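Local structure of purine phosphoribosyltransferase (Pyrococcus horikoshii, 1VDM) at residues D12-A17 / Y132-E137; E20-Y25 / V42-I47; V89-D94 / F142-F147; E105-K108 / E113-I116. The protein probably transfers a phosphoribosyl group to or from purine bases, as type I phosphoribosyltransferases do. All coordinates share one frame; numbering follows the deposited sequence.

Contact 1 of 4, residues D12-A17 / Y132-E137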
# COMPACT_ATOMS: atom_id res chain seq x y z
N ASP G 12 -24.27 -16.23 7.62
CA ASP G 12 -23.96 -16.00 6.21
C ASP G 12 -24.41 -17.20 5.37
O ASP G 12 -25.09 -17.04 4.36
CB ASP G 12 -22.46 -15.75 6.01
CG ASP G 12 -22.12 -14.26 5.92
OD1 ASP G 12 -22.97 -13.47 5.45
OD2 ASP G 12 -20.99 -13.89 6.29
N ARG G 13 -24.03 -18.41 5.79
CA ARG G 13 -24.43 -19.60 5.06
C ARG G 13 -25.96 -19.75 5.00
O ARG G 13 -26.51 -20.19 3.98
CB ARG G 13 -23.83 -20.84 5.70
CG ARG G 13 -22.37 -21.01 5.41
CD ARG G 13 -21.88 -22.30 6.01
NE ARG G 13 -21.58 -22.19 7.43
CZ ARG G 13 -21.16 -23.20 8.17
NH1 ARG G 13 -20.98 -24.40 7.64
NH2 ARG G 13 -20.85 -23.00 9.44
N ALA G 14 -26.63 -19.37 6.08
CA ALA G 14 -28.08 -19.46 6.13
C ALA G 14 -28.69 -18.48 5.16
O ALA G 14 -29.67 -18.79 4.48
CB ALA G 14 -28.58 -19.17 7.54
N ILE G 15 -28.12 -17.28 5.10
CA ILE G 15 -28.62 -16.25 4.20
C ILE G 15 -28.39 -16.64 2.74
O ILE G 15 -29.23 -16.39 1.89
CB ILE G 15 -27.93 -14.90 4.46
CG1 ILE G 15 -28.41 -14.33 5.79
CG2 ILE G 15 -28.25 -13.92 3.33
CD1 ILE G 15 -27.75 -13.01 6.14
N PHE G 16 -27.25 -17.27 2.46
CA PHE G 16 -26.94 -17.70 1.09
C PHE G 16 -27.92 -18.77 0.63
O PHE G 16 -28.35 -18.77 -0.53
CB PHE G 16 -25.49 -18.20 0.97
CG PHE G 16 -24.49 -17.10 0.69
CD1 PHE G 16 -24.59 -16.33 -0.48
CD2 PHE G 16 -23.47 -16.80 1.60
CE1 PHE G 16 -23.68 -15.28 -0.74
CE2 PHE G 16 -22.56 -15.75 1.35
CZ PHE G 16 -22.68 -14.98 0.18
N ALA G 17 -28.27 -19.67 1.55
CA ALA G 17 -29.20 -20.75 1.25
C ALA G 17 -30.58 -20.18 0.94
O ALA G 17 -31.25 -20.59 -0.00
CB ALA G 17 -29.28 -21.71 2.44
N TYR G 132 -36.96 -20.92 5.90
CA TYR G 132 -36.17 -20.71 7.12
C TYR G 132 -35.10 -21.79 7.21
O TYR G 132 -35.17 -22.79 6.51
CB TYR G 132 -37.08 -20.72 8.37
CG TYR G 132 -37.64 -22.06 8.80
CD1 TYR G 132 -36.85 -22.98 9.50
CD2 TYR G 132 -38.96 -22.41 8.51
CE1 TYR G 132 -37.36 -24.22 9.89
CE2 TYR G 132 -39.48 -23.65 8.90
CZ TYR G 132 -38.68 -24.55 9.59
OH TYR G 132 -39.18 -25.78 9.95
N VAL G 133 -34.10 -21.59 8.07
CA VAL G 133 -33.01 -22.55 8.21
C VAL G 133 -32.90 -23.27 9.55
O VAL G 133 -32.67 -24.48 9.59
CB VAL G 133 -31.65 -21.85 7.94
CG1 VAL G 133 -30.50 -22.84 8.12
CG2 VAL G 133 -31.64 -21.27 6.54
N PHE G 134 -33.06 -22.53 10.64
CA PHE G 134 -32.95 -23.13 11.96
C PHE G 134 -34.25 -23.33 12.72
O PHE G 134 -35.14 -22.47 12.71
CB PHE G 134 -31.96 -22.33 12.81
CG PHE G 134 -30.60 -22.17 12.18
CD1 PHE G 134 -30.17 -20.92 11.73
CD2 PHE G 134 -29.76 -23.27 12.03
CE1 PHE G 134 -28.91 -20.77 11.15
CE2 PHE G 134 -28.49 -23.13 11.44
CZ PHE G 134 -28.07 -21.88 11.00
N ARG G 135 -34.34 -24.48 13.38
CA ARG G 135 -35.49 -24.78 14.20
C ARG G 135 -35.03 -25.14 15.60
O ARG G 135 -34.16 -25.98 15.79
CB ARG G 135 -36.23 -25.96 13.57
CG ARG G 135 -37.49 -26.35 14.35
CD ARG G 135 -37.97 -27.76 14.00
NE ARG G 135 -39.42 -27.78 13.81
CZ ARG G 135 -40.15 -28.52 14.68
NH1 ARG G 135 -39.54 -29.18 15.65
NH2 ARG G 135 -41.47 -28.58 14.54
N THR G 136 -35.59 -24.43 16.56
CA THR G 136 -35.19 -24.61 17.95
C THR G 136 -36.24 -24.10 18.93
O THR G 136 -37.12 -23.32 18.55
CB THR G 136 -33.85 -23.86 18.26
OG1 THR G 136 -33.41 -24.17 19.59
CG2 THR G 136 -34.04 -22.35 18.15
N GLU G 137 -36.16 -24.55 20.17
CA GLU G 137 -37.09 -24.10 21.20
C GLU G 137 -36.36 -23.18 22.17
O GLU G 137 -36.98 -22.45 22.96
CB GLU G 137 -37.68 -25.30 21.95
CG GLU G 137 -38.59 -26.18 21.08
CD GLU G 137 -39.19 -27.35 21.86
OE1 GLU G 137 -39.95 -28.15 21.25
OE2 GLU G 137 -38.91 -27.48 23.08
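Val133 holds CG1 trans to its own backbone N (chi1 178°), which leaves CG2 beside that nitrogen and facing Ala14. In the next residue, Phe134 swings CG to the side of its backbone N (chi1 -56°), carrying the near part of the ring to the same alanine. The meeting point is Ala14 CB. It lies 3.8 Å from Val133 CG2 and 4.0 Å from Phe134 CE1, so two consecutive residues share one methyl. The valine spreads itself over the alanine: CG2 also rests 3.8 Å from the carbonyl Ala14 O, while Val133 CB stands 4.1 Å from Ala14 CB. The Phe134 ring meets the methyl obliquely. Its orientation is probably set in part by its neighbour: Val133 CG1 sits 3.7 Å above the Phe134 ring plane, over its centre. The contact is van der Waals throughout and buried, a case of a small residue letting a helix come close to the chain, with Ala14 CA and Val133 CA 6.2 Å apart. It joins helix 8-23 to strand 134-135, within this chain an outermost strand of the small parallel sheet that also holds 120-121 and 92-93. Val133 and Phe134 make backbone hydrogen bonds to Leu119, and Phe134 another to Met121. Elsewhere on the helix, Ile15 and Phe16 pack on helix 38-47, while Arg13 reaches a neighbouring subunit, so helix 8-23 lies between the small sheet, a second helix and the oligomer interface.

Contact 2 of 4, residues E20-Y25 / V42-I47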
# COMPACT_ATOMS: atom_id res chain seq x y z
N GLU G 20 -30.74 -18.52 -2.65
CA GLU G 20 -30.95 -19.44 -3.76
C GLU G 20 -32.43 -19.81 -3.92
O GLU G 20 -32.93 -19.93 -5.04
CB GLU G 20 -30.11 -20.71 -3.58
CG GLU G 20 -30.07 -21.63 -4.82
CD GLU G 20 -29.64 -20.91 -6.11
OE1 GLU G 20 -28.54 -20.31 -6.12
OE2 GLU G 20 -30.40 -20.93 -7.11
N LYS G 21 -33.12 -19.97 -2.79
CA LYS G 21 -34.53 -20.31 -2.79
C LYS G 21 -35.39 -19.11 -3.17
O LYS G 21 -36.38 -19.25 -3.89
CB LYS G 21 -34.96 -20.83 -1.41
CG LYS G 21 -35.37 -22.29 -1.40
CD LYS G 21 -34.24 -23.19 -1.89
CE LYS G 21 -34.72 -24.62 -2.07
NZ LYS G 21 -33.63 -25.52 -2.53
N LEU G 22 -35.02 -17.93 -2.68
CA LEU G 22 -35.78 -16.73 -3.01
C LEU G 22 -35.61 -16.35 -4.49
O LEU G 22 -36.42 -15.60 -5.04
CB LEU G 22 -35.35 -15.56 -2.12
CG LEU G 22 -35.83 -15.55 -0.67
CD1 LEU G 22 -35.27 -14.33 0.07
CD2 LEU G 22 -37.35 -15.53 -0.64
N ARG G 23 -34.57 -16.88 -5.13
CA ARG G 23 -34.32 -16.59 -6.54
C ARG G 23 -35.44 -17.16 -7.40
O ARG G 23 -35.81 -16.57 -8.42
CB ARG G 23 -32.97 -17.17 -6.99
CG ARG G 23 -31.77 -16.38 -6.47
CD ARG G 23 -30.61 -16.38 -7.45
NE ARG G 23 -29.55 -15.47 -7.03
CZ ARG G 23 -28.65 -15.74 -6.08
NH1 ARG G 23 -28.66 -16.92 -5.45
NH2 ARG G 23 -27.74 -14.84 -5.75
N GLU G 24 -35.99 -18.30 -6.99
CA GLU G 24 -37.08 -18.94 -7.71
C GLU G 24 -38.38 -18.15 -7.52
O GLU G 24 -39.32 -18.29 -8.31
CB GLU G 24 -37.25 -20.37 -7.22
CG GLU G 24 -35.95 -21.17 -7.19
CD GLU G 24 -36.12 -22.58 -6.63
OE1 GLU G 24 -36.60 -22.72 -5.48
OE2 GLU G 24 -35.77 -23.55 -7.33
N TYR G 25 -38.43 -17.32 -6.48
CA TYR G 25 -39.61 -16.52 -6.18
C TYR G 25 -39.56 -15.12 -6.80
O TYR G 25 -40.59 -14.48 -6.98
CB TYR G 25 -39.79 -16.42 -4.65
CG TYR G 25 -40.89 -15.49 -4.21
CD1 TYR G 25 -42.21 -15.69 -4.63
CD2 TYR G 25 -40.61 -14.40 -3.38
CE1 TYR G 25 -43.23 -14.82 -4.24
CE2 TYR G 25 -41.62 -13.53 -2.98
CZ TYR G 25 -42.93 -13.74 -3.41
OH TYR G 25 -43.93 -12.88 -3.02
N VAL G 42 -30.71 -6.65 4.71
CA VAL G 42 -29.70 -5.90 3.97
C VAL G 42 -28.91 -6.85 3.07
O VAL G 42 -28.75 -6.59 1.88
CB VAL G 42 -28.72 -5.15 4.92
CG1 VAL G 42 -27.47 -4.72 4.18
CG2 VAL G 42 -29.41 -3.92 5.48
N ARG G 43 -28.43 -7.95 3.63
CA ARG G 43 -27.67 -8.92 2.87
C ARG G 43 -28.47 -9.47 1.68
O ARG G 43 -27.95 -9.56 0.57
CB ARG G 43 -27.21 -10.07 3.78
CG ARG G 43 -25.98 -9.74 4.61
CD ARG G 43 -24.86 -10.74 4.32
NE ARG G 43 -24.64 -10.83 2.87
CZ ARG G 43 -24.00 -11.83 2.28
NH1 ARG G 43 -23.53 -12.84 3.00
NH2 ARG G 43 -23.87 -11.84 0.96
N LEU G 44 -29.74 -9.81 1.91
CA LEU G 44 -30.58 -10.32 0.83
C LEU G 44 -30.85 -9.24 -0.23
O LEU G 44 -31.01 -9.55 -1.41
CB LEU G 44 -31.91 -10.85 1.38
CG LEU G 44 -31.88 -12.20 2.12
CD1 LEU G 44 -33.25 -12.48 2.73
CD2 LEU G 44 -31.48 -13.32 1.17
N SER G 45 -30.90 -7.98 0.20
CA SER G 45 -31.12 -6.89 -0.74
C SER G 45 -29.97 -6.84 -1.75
O SER G 45 -30.19 -6.62 -2.94
CB SER G 45 -31.20 -5.55 -0.00
OG SER G 45 -31.41 -4.50 -0.92
N HIS G 46 -28.75 -7.06 -1.26
CA HIS G 46 -27.55 -7.06 -2.09
C HIS G 46 -27.48 -8.33 -2.95
O HIS G 46 -27.36 -8.25 -4.17
CB HIS G 46 -26.30 -6.98 -1.21
CG HIS G 46 -26.06 -5.62 -0.62
ND1 HIS G 46 -25.53 -4.58 -1.34
CD2 HIS G 46 -26.28 -5.13 0.63
CE1 HIS G 46 -25.42 -3.51 -0.57
NE2 HIS G 46 -25.87 -3.82 0.63
N ILE G 47 -27.55 -9.50 -2.31
CA ILE G 47 -27.48 -10.79 -2.99
C ILE G 47 -28.51 -11.01 -4.09
O ILE G 47 -28.27 -11.79 -5.01
CB ILE G 47 -27.61 -11.96 -1.99
CG1 ILE G 47 -26.58 -11.81 -0.87
CG2 ILE G 47 -27.39 -13.28 -2.71
CD1 ILE G 47 -26.62 -12.95 0.13
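Leu22 and Leu44 supply the apolar half of a helix-to-helix contact in the alpha/beta core of the type I phosphoribosyltransferase fold, where helix 8-23 meets helix 38-47. The two side chains cross at about a right angle and touch through their ends: Leu22 CD1 is 3.8 Å from Leu44 CD1 and 4.1 Å from Leu44 CD2. Leu22 also rests on Val87 and Leu44 on Val89, so the pair lies between the two helices and strand 85-90.

The polar half belongs to Arg23. A bend at chi2 (-147°) turns its chain to cross Ile47 and brings the guanidinium to the last turn of helix 38-47. NH2 of Arg23 gives a weak hydrogen bond to Ile47 O, 3.2 Å long and far from straight at 122°, and passes 3.4 Å from Ile47 CG2. A positive group beside the C-terminal carbonyls of a helix is probably favoured by the helix dipole, even where the single bond is poor.

Charge pairing probably helps to hold the same guanidinium on its own helix. Glu20, one turn earlier, is the partner, and its OE1 also forms a salt bridge with Arg23 of a neighbouring subunit, so one carboxylate oxygen is shared between two chains. Within the chain this bridge is long, with Arg23 NH1 3.5 Å from Glu20 OE1.

Contact 3 of 4, residues V89-D94 / F142-F147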
# COMPACT_ATOMS: atom_id res chain seq x y z
N VAL G 89 -38.49 -10.20 5.58
CA VAL G 89 -37.32 -10.82 6.18
C VAL G 89 -37.21 -10.47 7.65
O VAL G 89 -37.27 -9.31 8.03
CB VAL G 89 -36.03 -10.38 5.46
CG1 VAL G 89 -34.83 -11.14 6.02
CG2 VAL G 89 -36.17 -10.62 3.97
N ASP G 90 -37.04 -11.51 8.47
CA ASP G 90 -36.93 -11.34 9.91
C ASP G 90 -35.95 -12.40 10.38
O ASP G 90 -35.71 -13.38 9.68
CB ASP G 90 -38.32 -11.53 10.54
CG ASP G 90 -38.39 -11.05 11.98
OD1 ASP G 90 -37.83 -9.97 12.28
OD2 ASP G 90 -39.01 -11.77 12.81
N ASP G 91 -35.36 -12.21 11.56
CA ASP G 91 -34.36 -13.16 12.05
C ASP G 91 -34.96 -14.49 12.52
O ASP G 91 -34.43 -15.57 12.29
CB ASP G 91 -33.50 -12.51 13.15
CG ASP G 91 -34.38 -11.87 14.22
OD1 ASP G 91 -35.58 -11.72 13.98
OD2 ASP G 91 -33.84 -11.48 15.26
N VAL G 92 -36.10 -14.40 13.24
CA VAL G 92 -36.71 -15.63 13.73
C VAL G 92 -38.20 -15.46 14.05
O VAL G 92 -38.66 -14.41 14.49
CB VAL G 92 -35.96 -16.09 14.98
CG1 VAL G 92 -36.11 -15.05 16.09
CG2 VAL G 92 -36.51 -17.42 15.47
N SER G 93 -38.96 -16.53 13.79
CA SER G 93 -40.38 -16.52 14.10
C SER G 93 -40.66 -17.22 15.43
O SER G 93 -40.76 -18.43 15.52
CB SER G 93 -41.10 -17.26 12.97
OG SER G 93 -42.47 -16.85 12.92
N ASP G 94 -40.73 -16.41 16.51
CA ASP G 94 -40.94 -17.01 17.82
C ASP G 94 -42.42 -17.28 18.09
O ASP G 94 -42.88 -18.42 18.09
CB ASP G 94 -40.38 -16.07 18.89
CG ASP G 94 -40.13 -16.87 20.15
OD1 ASP G 94 -39.32 -16.43 20.96
OD2 ASP G 94 -40.74 -17.93 20.31
N PHE G 142 -28.11 -14.02 18.58
CA PHE G 142 -27.50 -13.80 17.27
C PHE G 142 -26.10 -13.20 17.38
O PHE G 142 -25.73 -12.64 18.42
CB PHE G 142 -28.42 -12.93 16.42
CG PHE G 142 -29.68 -13.61 16.01
CD1 PHE G 142 -30.89 -13.33 16.66
CD2 PHE G 142 -29.67 -14.56 14.99
CE1 PHE G 142 -32.07 -13.99 16.29
CE2 PHE G 142 -30.85 -15.23 14.62
CZ PHE G 142 -32.05 -14.94 15.27
N PRO G 143 -25.30 -13.29 16.29
CA PRO G 143 -23.93 -12.76 16.26
C PRO G 143 -23.84 -11.26 16.53
O PRO G 143 -22.81 -10.77 16.98
CB PRO G 143 -23.46 -13.10 14.84
CG PRO G 143 -24.46 -14.07 14.32
CD PRO G 143 -25.74 -13.67 14.94
N TRP G 144 -24.92 -10.54 16.25
CA TRP G 144 -24.95 -9.09 16.45
C TRP G 144 -25.59 -8.65 17.77
O TRP G 144 -25.85 -7.46 17.97
CB TRP G 144 -25.70 -8.44 15.29
CG TRP G 144 -27.14 -8.78 15.24
CD1 TRP G 144 -28.17 -8.16 15.92
CD2 TRP G 144 -27.76 -9.82 14.46
NE1 TRP G 144 -29.38 -8.76 15.61
CE2 TRP G 144 -29.15 -9.78 14.71
CE3 TRP G 144 -27.26 -10.78 13.57
CZ2 TRP G 144 -30.05 -10.66 14.11
CZ3 TRP G 144 -28.17 -11.66 12.97
CH2 TRP G 144 -29.54 -11.59 13.24
N GLU G 145 -25.85 -9.59 18.67
CA GLU G 145 -26.46 -9.26 19.95
C GLU G 145 -25.47 -9.33 21.12
O GLU G 145 -24.57 -10.15 21.13
CB GLU G 145 -27.66 -10.18 20.20
CG GLU G 145 -28.89 -9.73 19.43
CD GLU G 145 -30.02 -10.77 19.42
OE1 GLU G 145 -31.15 -10.39 19.03
OE2 GLU G 145 -29.78 -11.94 19.80
N GLU G 146 -25.64 -8.44 22.09
CA GLU G 146 -24.77 -8.42 23.27
C GLU G 146 -25.28 -9.41 24.33
O GLU G 146 -26.44 -9.84 24.27
CB GLU G 146 -24.70 -7.00 23.85
CG GLU G 146 -24.06 -5.93 22.92
CD GLU G 146 -24.84 -5.72 21.62
OE1 GLU G 146 -26.05 -5.40 21.69
OE2 GLU G 146 -24.25 -5.88 20.53
N PHE G 147 -24.42 -9.77 25.28
CA PHE G 147 -24.77 -10.71 26.35
C PHE G 147 -25.09 -10.02 27.69
O PHE G 147 -24.49 -9.00 28.03
CB PHE G 147 -23.62 -11.67 26.65
CG PHE G 147 -23.07 -12.39 25.46
CD1 PHE G 147 -23.83 -12.58 24.31
CD2 PHE G 147 -21.80 -12.96 25.53
CE1 PHE G 147 -23.33 -13.33 23.26
CE2 PHE G 147 -21.31 -13.71 24.48
CZ PHE G 147 -22.07 -13.90 23.35
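Asp91 meets Phe142 where the chain turns a corner after strand 85-90, in what is probably the phosphoribosyl pyrophosphate binding motif, as in other type I phosphoribosyltransferases; Asp90 and Asp91 are its two adjacent acids. The CB of Asp91 comes first, 3.5 Å from Phe142 CZ, and on another side it lies at the edge of the Trp144 indole, 4.0 Å from Trp144 CZ2. CG follows at 3.8 Å from Phe142 CE1. With chi1 at 50°, CG is tucked between the backbone N and the carbonyl carbon, which turns the carboxylate back over its own chain. One oxygen, OD1, accepts a weak hydrogen bond from Val92 N; the other, OD2, ends 3.2 Å from Phe142 CE1, with carboxylate and ring planes only 28° apart. Val92 adds its CB at the ring edge, 4.1 Å from Phe142 CZ.

Phe142 CB sits 3.4 Å above the Trp144 indole plane, toward the rim. Cutting Phe142 back to an alanine is likely to leave Asp91 CB and Val92 without their shared aromatic neighbour and open a gap beside the motif, with the carboxylate less well fixed in its rotation. The loop carrying these rings makes a type I turn from Phe142 to Glu145, and Pro143 within it gives its carbonyl to Trp9 of a neighbouring subunit. The turn is tied across by the side chain of its last residue: Phe142 N donates to Glu145 OE2 at 2.9 Å, nearly straight at 163°, arriving from above the carboxylate plane.

Contact 4 of 4, residues E105-K108 / E113-I116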
# COMPACT_ATOMS: atom_id res chain seq x y z
N GLU G 105 -49.65 -4.77 7.45
CA GLU G 105 -49.22 -3.49 6.91
C GLU G 105 -48.86 -3.67 5.44
O GLU G 105 -48.94 -2.74 4.64
CB GLU G 105 -48.02 -2.97 7.70
CG GLU G 105 -48.31 -2.69 9.17
CD GLU G 105 -49.45 -1.71 9.35
OE1 GLU G 105 -49.34 -0.57 8.85
OE2 GLU G 105 -50.46 -2.07 10.00
N VAL G 106 -48.46 -4.90 5.08
CA VAL G 106 -48.10 -5.22 3.72
C VAL G 106 -49.33 -5.41 2.84
O VAL G 106 -49.28 -5.17 1.63
CB VAL G 106 -47.24 -6.49 3.66
CG1 VAL G 106 -46.89 -6.82 2.23
CG2 VAL G 106 -45.99 -6.29 4.48
N LYS G 107 -50.43 -5.83 3.44
CA LYS G 107 -51.67 -6.02 2.68
C LYS G 107 -52.36 -4.67 2.50
O LYS G 107 -52.98 -4.43 1.47
CB LYS G 107 -52.60 -6.99 3.40
CG LYS G 107 -52.11 -8.43 3.42
CD LYS G 107 -53.17 -9.37 3.95
CE LYS G 107 -52.68 -10.81 3.92
NZ LYS G 107 -53.72 -11.79 4.32
N LYS G 108 -52.24 -3.80 3.50
CA LYS G 108 -52.86 -2.48 3.44
C LYS G 108 -52.26 -1.68 2.29
O LYS G 108 -52.86 -0.71 1.83
CB LYS G 108 -52.63 -1.70 4.74
CG LYS G 108 -53.38 -2.20 5.96
CD LYS G 108 -53.08 -1.29 7.14
CE LYS G 108 -53.72 -1.76 8.43
NZ LYS G 108 -53.29 -0.89 9.58
N GLU G 113 -48.24 -10.70 -4.10
CA GLU G 113 -47.97 -11.98 -3.45
C GLU G 113 -47.07 -11.69 -2.26
O GLU G 113 -46.30 -10.73 -2.27
CB GLU G 113 -47.27 -12.92 -4.43
CG GLU G 113 -47.39 -14.40 -4.10
CD GLU G 113 -46.63 -15.28 -5.09
OE1 GLU G 113 -46.57 -14.91 -6.29
OE2 GLU G 113 -46.11 -16.35 -4.68
N ILE G 114 -47.16 -12.52 -1.22
CA ILE G 114 -46.32 -12.31 -0.04
C ILE G 114 -45.70 -13.61 0.44
O ILE G 114 -46.38 -14.61 0.62
CB ILE G 114 -47.13 -11.71 1.12
CG1 ILE G 114 -47.67 -10.34 0.72
CG2 ILE G 114 -46.25 -11.60 2.35
CD1 ILE G 114 -48.63 -9.75 1.73
N LYS G 115 -44.39 -13.57 0.64
CA LYS G 115 -43.63 -14.72 1.11
C LYS G 115 -42.88 -14.26 2.36
O LYS G 115 -42.65 -13.07 2.55
CB LYS G 115 -42.63 -15.18 0.05
CG LYS G 115 -42.78 -16.63 -0.35
CD LYS G 115 -44.08 -16.88 -1.10
CE LYS G 115 -44.20 -18.33 -1.52
NZ LYS G 115 -45.52 -18.58 -2.15
N ILE G 116 -42.49 -15.20 3.21
CA ILE G 116 -41.80 -14.85 4.44
C ILE G 116 -40.54 -15.68 4.64
O ILE G 116 -40.58 -16.91 4.59
CB ILE G 116 -42.73 -15.04 5.65
CG1 ILE G 116 -43.87 -14.03 5.57
CG2 ILE G 116 -41.94 -14.91 6.95
CD1 ILE G 116 -44.99 -14.29 6.54
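Ile114 CD1 runs up against Val106 CG1, the two side chains reaching toward each other tip to tip. The methyls are 3.4 Å apart, closer than methyls usually sit, which at this resolution should not be overread, and CD1 is also 4.0 Å from Val106 CB. Behind it, Ile114 CG1 stays 3.9 Å from Val106 CG1, so the last two carbons of the isoleucine both bear on one valine branch. That branch is available because Val106 sets CG1 trans to the backbone N (chi1 179°). Lys107 contributes only the root of its chain: it crosses the isoleucine at about a right angle, its CG 4.1 Å from Ile114 CD1, and its extended remainder continues past.

Charged residues on both segments pair within their own segment. Lys108 NZ bonds to Glu105 OE2 at 3.1 Å, meeting the oxygen on the syn side, 22° out of the carboxylate plane, and closes a salt bridge between these two residues, three apart in the chain. On the strand, Lys115 and Glu113 form a weaker bridge.

The contact seats the C-terminal part of helix 97-107 on strand 113-118, the second half of a beta-alpha-beta crossover that starts at strand 85-90. The two strands are parallel neighbours in the central sheet, and Val106 also lies on Val86 and Ile88 of the first. Tyr25 packs instead on Glu113 and Lys115, the residues flanking Ile114 on the strand.

Overall arrangement
Contacts 1 and 2 share helix 8-23: their centres are about 13 Å apart, and a salt bridge from Asp12 to Arg43 ties them together. Contact 2 touches contact 3 where Leu44 meets Val89 of strand 85-90, and contact 4 through Tyr25. Contacts 3 and 4 lie on opposite sides of the chain's centre, their centres about 21 Å apart, but use neighbouring strands of the central sheet. Along the chain, contact 2 closes before contact 3 opens, contact 4 is nested within contact 3, and contacts 1 and 3 interleave. The helices, the central sheet and the small sheet are thus joined within one domain, while contacts 1, 2 and 3 also border neighbouring subunits.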